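Local structure of tRNA (guanosine(18)-2'-O)-methyltransferase (1ZJR) at residues V33-E36 with H37-S40; G131-P134 with E135-E138; S154-V157 with S158-T161. The protein catalyses transfer of a methyl group from S-adenosyl-L-methionine to the 2'-oxygen of guanosine 18 in a subset of tRNAs. One frame throughout, in Å; residues are numbered along the deposited sequence.

Interaction 1: V33-E36 with H37-S40; sequences VKNE and HNFS
Asn35 caps the start of helix 36-49, its side-chain OD1 accepting the backbone N-H of Asn38, a local turn contact that closes the loop following strand 26-31. The evidence is the pair of bonds Asn35 accepts. Its OD1 lies 2.9 Å from Asn38 N, with an N-H...O angle of 153°, and its backbone O takes the amide of Phe39 as the first regular turn begins. CG stands between the backbone N and the carbonyl carbon (chi1 70°), which swings the amide back over the helix end and brings OD1 to the backbone amides. The Asn38 N-H approaches from above the amide plane, 44° out of it, and does not follow a lone pair. The side-chain amides of Asn35 and Asn38 are themselves inclined to each other. An alanine here would probably leave the Asn38 amide without its side-chain acceptor and let the first turn fray.

Glu36 O, in the next residue, is gripped by two donors of Ser40, a turn further on: OG at 2.7 Å and the backbone N at 2.8 Å, which come from opposite faces of its carbonyl plane. The hydroxyl is also held by Asn67 N, so the buried Ser40 OG has polar partners both within the turn and beyond it. On the inner side Val33 supplies the apolar part: its CG1, anti to the backbone N, reaches Phe39 CB at 4.2 Å and Asn38 CB at 4.0 Å, and its CB lies at the edge of the Phe39 ring.

Around the turn, Phe39 meets Tyr56 of strand 51-57 edge-to-face, Ser40 touches Ile70 of helix 68-71, and Asn38 OD1 accepts from Asn156 ND2 beside helix 157-174.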
loop_
_atom_site.group_PDB
_atom_site.type_symbol
_atom_site.label_atom_id
_atom_site.label_comp_id
_atom_site.label_asym_id
_atom_site.label_seq_id
_atom_site.Cartn_x
_atom_site.Cartn_y
_atom_site.Cartn_z
ATOM N N VAL A 33 3.250 -8.405 -8.544
ATOM C CA VAL A 33 4.600 -7.844 -8.537
ATOM C C VAL A 33 5.577 -9.000 -8.714
ATOM O O VAL A 33 5.601 -9.938 -7.917
ATOM C CB VAL A 33 4.898 -7.095 -7.219
ATOM C CG1 VAL A 33 6.399 -6.852 -7.075
ATOM C CG2 VAL A 33 4.161 -5.765 -7.218
ATOM N N LYS A 34 6.382 -8.911 -9.766
ATOM C CA LYS A 34 7.354 -9.937 -10.126
ATOM C C LYS A 34 8.275 -10.491 -9.040
ATOM O O LYS A 34 8.002 -11.549 -8.472
ATOM C CB LYS A 34 8.206 -9.439 -11.300
ATOM C CG LYS A 34 8.122 -10.304 -12.550
ATOM C CD LYS A 34 8.660 -11.704 -12.291
ATOM C CE LYS A 34 8.634 -12.560 -13.550
ATOM N NZ LYS A 34 9.142 -13.937 -13.289
ATOM N N ASN A 35 9.364 -9.786 -8.746
ATOM C CA ASN A 35 10.323 -10.287 -7.766
ATOM C C ASN A 35 10.157 -9.803 -6.334
ATOM O O ASN A 35 9.595 -8.733 -6.072
ATOM C CB ASN A 35 11.751 -10.012 -8.247
ATOM C CG ASN A 35 12.104 -8.549 -8.223
ATOM O OD1 ASN A 35 12.579 -8.026 -7.215
ATOM N ND2 ASN A 35 11.866 -7.871 -9.337
ATOM N N GLU A 36 10.667 -10.609 -5.408
ATOM C CA GLU A 36 10.565 -10.309 -3.990
ATOM C C GLU A 36 11.328 -9.069 -3.546
ATOM O O GLU A 36 10.972 -8.458 -2.540
ATOM C CB GLU A 36 11.005 -11.517 -3.153
ATOM C CG GLU A 36 12.467 -11.896 -3.274
ATOM C CD GLU A 36 12.862 -12.991 -2.288
ATOM O OE1 GLU A 36 12.803 -12.743 -1.061
ATOM O OE2 GLU A 36 13.225 -14.098 -2.738
ATOM N N HIS A 37 12.377 -8.696 -4.274
ATOM C CA HIS A 37 13.139 -7.509 -3.898
ATOM C C HIS A 37 12.231 -6.287 -4.071
ATOM O O HIS A 37 12.192 -5.404 -3.211
ATOM C CB HIS A 37 14.389 -7.358 -4.772
ATOM C CG HIS A 37 15.357 -6.330 -4.270
ATOM N ND1 HIS A 37 14.964 -5.229 -3.539
ATOM C CD2 HIS A 37 16.699 -6.221 -4.422
ATOM C CE1 HIS A 37 16.021 -4.487 -3.260
ATOM N NE2 HIS A 37 17.086 -5.065 -3.786
ATOM N N ASN A 38 11.506 -6.228 -5.185
ATOM C CA ASN A 38 10.600 -5.105 -5.408
ATOM C C ASN A 38 9.453 -5.170 -4.409
ATOM O O ASN A 38 9.035 -4.151 -3.870
ATOM C CB ASN A 38 10.023 -5.115 -6.829
ATOM C CG ASN A 38 11.043 -4.719 -7.883
ATOM O OD1 ASN A 38 12.022 -4.036 -7.595
ATOM N ND2 ASN A 38 10.802 -5.135 -9.117
ATOM N N PHE A 39 8.938 -6.368 -4.158
ATOM C CA PHE A 39 7.837 -6.495 -3.211
ATOM C C PHE A 39 8.251 -6.029 -1.809
ATOM O O PHE A 39 7.514 -5.294 -1.148
ATOM C CB PHE A 39 7.340 -7.939 -3.130
ATOM C CG PHE A 39 6.045 -8.077 -2.388
ATOM C CD1 PHE A 39 4.845 -7.725 -2.995
ATOM C CD2 PHE A 39 6.025 -8.506 -1.066
ATOM C CE1 PHE A 39 3.643 -7.796 -2.294
ATOM C CE2 PHE A 39 4.830 -8.580 -0.353
ATOM C CZ PHE A 39 3.638 -8.226 -0.966
ATOM N N SER A 40 9.431 -6.450 -1.357
ATOM C CA SER A 40 9.906 -6.059 -0.030
ATOM C C SER A 40 10.098 -4.549 0.061
ATOM O O SER A 40 9.815 -3.932 1.095
ATOM C CB SER A 40 11.227 -6.770 0.290
ATOM O OG SER A 40 11.084 -8.178 0.165
#

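Interaction 2: G131-P134 with E135-E138; sequences GVSP and EIVE
Val132 and Val137 meet almost at right angles, the CG2 branch of Val132 lying 4.0 Å from Val137 CB. Val132 also sets its CB against the CG2 methyl of Ile136, again at 4.0 Å, so one side chain spans two consecutive residues of the short helix 134-137. The two branches of Ile136 divide the work: CG2 turns to Val132, whereas CG1 runs beside the hydroxyl of Ser133, with Ile136 CG1 and Ser133 OG only 3.3 Å apart.

That hydroxyl is the cap. Ser133 OG sits between its own backbone N and carbonyl carbon (chi1 60°), where it accepts from Ile136 N at 3.3 Å, a long bond but a fairly straight one, its N-H...O angle being 155°. The backbone O of Ser133 takes Val137 N, and Pro134 O takes Glu138 N. With Ser133 as N-cap, Val132 is the residue before the cap and Val137 the fourth residue of the helix; their apolar contact across the cap is the pairing of a hydrophobic staple. Pro134, in the first helical position, has no N-H to offer and loses nothing there.

On the outer side Pro134 and Glu135 lie side by side and point the same way. The Glu135 chain bends at chi2 (69°), which folds its carboxylate back over the cap: OE1 comes to 3.4 Å from Ser133 CB and 3.7 Å from Pro134 CD.

Val132 and Ile136 are buried against Val124 of strand 121-126 and Asp31 of strand 26-31, and Asp31 OD2 accepts from Ser133 N. Ile136 also packs on Leu90 of helix 86-95, while Val132 shares backbone hydrogen bonding with Thr103, a predicted S-adenosyl-L-methionine-binding residue.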
loop_
_atom_site.group_PDB
_atom_site.type_symbol
_atom_site.label_atom_id
_atom_site.label_comp_id
_atom_site.label_asym_id
_atom_site.label_seq_id
_atom_site.Cartn_x
_atom_site.Cartn_y
_atom_site.Cartn_z
ATOM N N GLY A 131 0.843 -2.080 -16.266
ATOM C CA GLY A 131 0.773 -1.751 -14.850
ATOM C C GLY A 131 -0.121 -2.775 -14.181
ATOM O O GLY A 131 0.343 -3.828 -13.735
ATOM N N VAL A 132 -1.408 -2.464 -14.104
ATOM C CA VAL A 132 -2.371 -3.389 -13.532
ATOM C C VAL A 132 -2.964 -4.160 -14.711
ATOM O O VAL A 132 -2.749 -3.802 -15.869
ATOM C CB VAL A 132 -3.513 -2.653 -12.789
ATOM C CG1 VAL A 132 -2.939 -1.840 -11.617
ATOM C CG2 VAL A 132 -4.268 -1.745 -13.756
ATOM N N SER A 133 -3.705 -5.217 -14.417
ATOM C CA SER A 133 -4.321 -6.011 -15.473
ATOM C C SER A 133 -5.517 -5.269 -16.057
ATOM O O SER A 133 -6.009 -4.301 -15.476
ATOM C CB SER A 133 -4.794 -7.343 -14.903
ATOM O OG SER A 133 -5.741 -7.116 -13.874
ATOM N N PRO A 134 -5.985 -5.701 -17.239
ATOM C CA PRO A 134 -7.139 -5.038 -17.849
ATOM C C PRO A 134 -8.381 -5.290 -16.991
ATOM O O PRO A 134 -9.292 -4.460 -16.941
ATOM C CB PRO A 134 -7.233 -5.704 -19.221
ATOM C CG PRO A 134 -5.799 -6.021 -19.530
ATOM C CD PRO A 134 -5.310 -6.579 -18.210
ATOM N N GLU A 135 -8.410 -6.438 -16.321
ATOM C CA GLU A 135 -9.533 -6.797 -15.460
ATOM C C GLU A 135 -9.664 -5.769 -14.340
ATOM O O GLU A 135 -10.764 -5.317 -14.013
ATOM C CB GLU A 135 -9.330 -8.190 -14.854
ATOM C CG GLU A 135 -9.459 -9.364 -15.831
ATOM C CD GLU A 135 -8.325 -9.443 -16.852
ATOM O OE1 GLU A 135 -7.147 -9.312 -16.463
ATOM O OE2 GLU A 135 -8.614 -9.656 -18.049
ATOM N N ILE A 136 -8.531 -5.390 -13.762
ATOM C CA ILE A 136 -8.529 -4.412 -12.684
ATOM C C ILE A 136 -8.836 -2.991 -13.156
ATOM O O ILE A 136 -9.658 -2.300 -12.557
ATOM C CB ILE A 136 -7.167 -4.416 -11.938
ATOM C CG1 ILE A 136 -7.015 -5.720 -11.149
ATOM C CG2 ILE A 136 -7.066 -3.204 -11.016
ATOM C CD1 ILE A 136 -5.675 -5.865 -10.428
ATOM N N VAL A 137 -8.196 -2.555 -14.236
ATOM C CA VAL A 137 -8.415 -1.202 -14.713
ATOM C C VAL A 137 -9.876 -0.949 -15.091
ATOM O O VAL A 137 -10.346 0.186 -15.040
ATOM C CB VAL A 137 -7.482 -0.858 -15.911
ATOM C CG1 VAL A 137 -8.074 -1.355 -17.227
ATOM C CG2 VAL A 137 -7.236 0.642 -15.954
ATOM N N GLU A 138 -10.592 -2.012 -15.448
ATOM C CA GLU A 138 -11.998 -1.895 -15.823
ATOM C C GLU A 138 -12.879 -1.368 -14.695
ATOM O O GLU A 138 -13.917 -0.758 -14.950
ATOM C CB GLU A 138 -12.536 -3.250 -16.287
ATOM C CG GLU A 138 -12.013 -3.693 -17.640
ATOM C CD GLU A 138 -12.466 -2.785 -18.769
ATOM O OE1 GLU A 138 -12.186 -1.568 -18.711
ATOM O OE2 GLU A 138 -13.102 -3.290 -19.719
#

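Interaction 3: S154-V157 with S158-T161; sequences SLNV and SVAT
Asn156 OD1 accepts the backbone amides of Val159 and, weakly, Ser158 in the turn that starts helix 157-174. With CG anti to the backbone N (chi1 160°), this oxygen stands 3.0 Å from Val159 N, the donor lying in the carbonyl plane on a lone pair. Ser158 N is nearer to Asn156 OD1, at 2.7 Å, but its N-H...O angle of 122° makes that bond weak. Asn156 O accepts from Ala160 N, and the far end of the side chain, ND2, is held by Asn38 of helix 36-49, which fixes the rotation of the amide.

A second group of bonds converges on Val157 O. Thr161 OG1 reaches it at 2.8 Å and Thr161 N at 3.0 Å, from opposite faces of the carbonyl plane, so the buried threonine hydroxyl finds its acceptor within its own helix.

Apolar contacts are looser. Val159 crosses the Asn156 side chain at about a right angle, its CG2 methyl 3.9 Å from Asn156 CB, and Leu155 CB faces Ala160 CB at 4.3 Å.

The asparagine N-cap is thus flanked by a Leu155-Ala160 contact in the position of a hydrophobic staple. In this knotted SPOUT-family enzyme it lies at the predicted cofactor site: Leu155 and Ile146, which both Leu155 and Ala160 touch, are predicted to bind S-adenosyl-L-methionine.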
loop_
_atom_site.group_PDB
_atom_site.type_symbol
_atom_site.label_atom_id
_atom_site.label_comp_id
_atom_site.label_asym_id
_atom_site.label_seq_id
_atom_site.Cartn_x
_atom_site.Cartn_y
_atom_site.Cartn_z
ATOM N N SER A 154 8.328 3.125 -18.733
ATOM C CA SER A 154 7.819 3.058 -17.371
ATOM C C SER A 154 8.958 2.977 -16.366
ATOM O O SER A 154 10.115 2.788 -16.738
ATOM C CB SER A 154 6.923 1.830 -17.208
ATOM O OG SER A 154 7.677 0.640 -17.373
ATOM N N LEU A 155 8.611 3.106 -15.090
ATOM C CA LEU A 155 9.586 3.048 -14.002
ATOM C C LEU A 155 9.524 1.691 -13.314
ATOM O O LEU A 155 8.571 0.933 -13.510
ATOM C CB LEU A 155 9.260 4.127 -12.959
ATOM C CG LEU A 155 9.386 5.603 -13.346
ATOM C CD1 LEU A 155 8.613 6.469 -12.365
ATOM C CD2 LEU A 155 10.861 5.992 -13.367
ATOM N N ASN A 156 10.542 1.389 -12.513
ATOM C CA ASN A 156 10.561 0.157 -11.722
ATOM C C ASN A 156 9.304 0.272 -10.846
ATOM O O ASN A 156 9.031 1.342 -10.310
ATOM C CB ASN A 156 11.837 0.123 -10.861
ATOM C CG ASN A 156 11.729 -0.825 -9.675
ATOM O OD1 ASN A 156 11.163 -0.477 -8.640
ATOM N ND2 ASN A 156 12.271 -2.031 -9.824
ATOM N N VAL A 157 8.536 -0.808 -10.710
ATOM C CA VAL A 157 7.296 -0.769 -9.927
ATOM C C VAL A 157 7.448 -0.256 -8.489
ATOM O O VAL A 157 6.575 0.457 -7.987
ATOM C CB VAL A 157 6.600 -2.167 -9.912
ATOM C CG1 VAL A 157 7.463 -3.176 -9.175
ATOM C CG2 VAL A 157 5.209 -2.071 -9.274
ATOM N N SER A 158 8.547 -0.602 -7.826
ATOM C CA SER A 158 8.757 -0.156 -6.451
ATOM C C SER A 158 9.013 1.353 -6.398
ATOM O O SER A 158 8.529 2.057 -5.501
ATOM C CB SER A 158 9.935 -0.911 -5.827
ATOM O OG SER A 158 10.191 -0.442 -4.515
ATOM N N VAL A 159 9.772 1.851 -7.365
ATOM C CA VAL A 159 10.065 3.275 -7.408
ATOM C C VAL A 159 8.779 4.054 -7.685
ATOM O O VAL A 159 8.504 5.055 -7.024
ATOM C CB VAL A 159 11.119 3.599 -8.499
ATOM C CG1 VAL A 159 11.379 5.103 -8.552
ATOM C CG2 VAL A 159 12.418 2.858 -8.197
ATOM N N ALA A 160 7.986 3.586 -8.646
ATOM C CA ALA A 160 6.731 4.260 -8.983
ATOM C C ALA A 160 5.800 4.275 -7.778
ATOM O O ALA A 160 5.137 5.273 -7.504
ATOM C CB ALA A 160 6.047 3.552 -10.161
ATOM N N THR A 161 5.751 3.161 -7.060
ATOM C CA THR A 161 4.891 3.066 -5.887
ATOM C C THR A 161 5.289 4.104 -4.846
ATOM O O THR A 161 4.431 4.748 -4.239
ATOM C CB THR A 161 4.954 1.652 -5.262
ATOM O OG1 THR A 161 4.419 0.702 -6.195
ATOM C CG2 THR A 161 4.139 1.598 -3.964
#

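In the fold
All three contacts are helix N-termini capped by a side-chain oxygen after a loop that follows a strand of the parallel sheet. Each is partly buried: Val33, Phe39 and Ser40, Val132 and Ile136, and Val157 and Thr161 face the interior, whereas Glu36 and His37, Pro134, Glu135 and Glu138, and Val159 are exposed. Interactions 1 and 3 use asparagine, hold helices 36-49 and 157-174, and touch each other; in both, a hydroxyl one turn on doubles the backbone bond. Interaction 2 has a single, longer serine cap bond beside valine and isoleucine packing, lies farther from the chain centre and touches neither. Interaction 3 includes a predicted cofactor-binding residue, while interaction 2 adjoins another, Thr103.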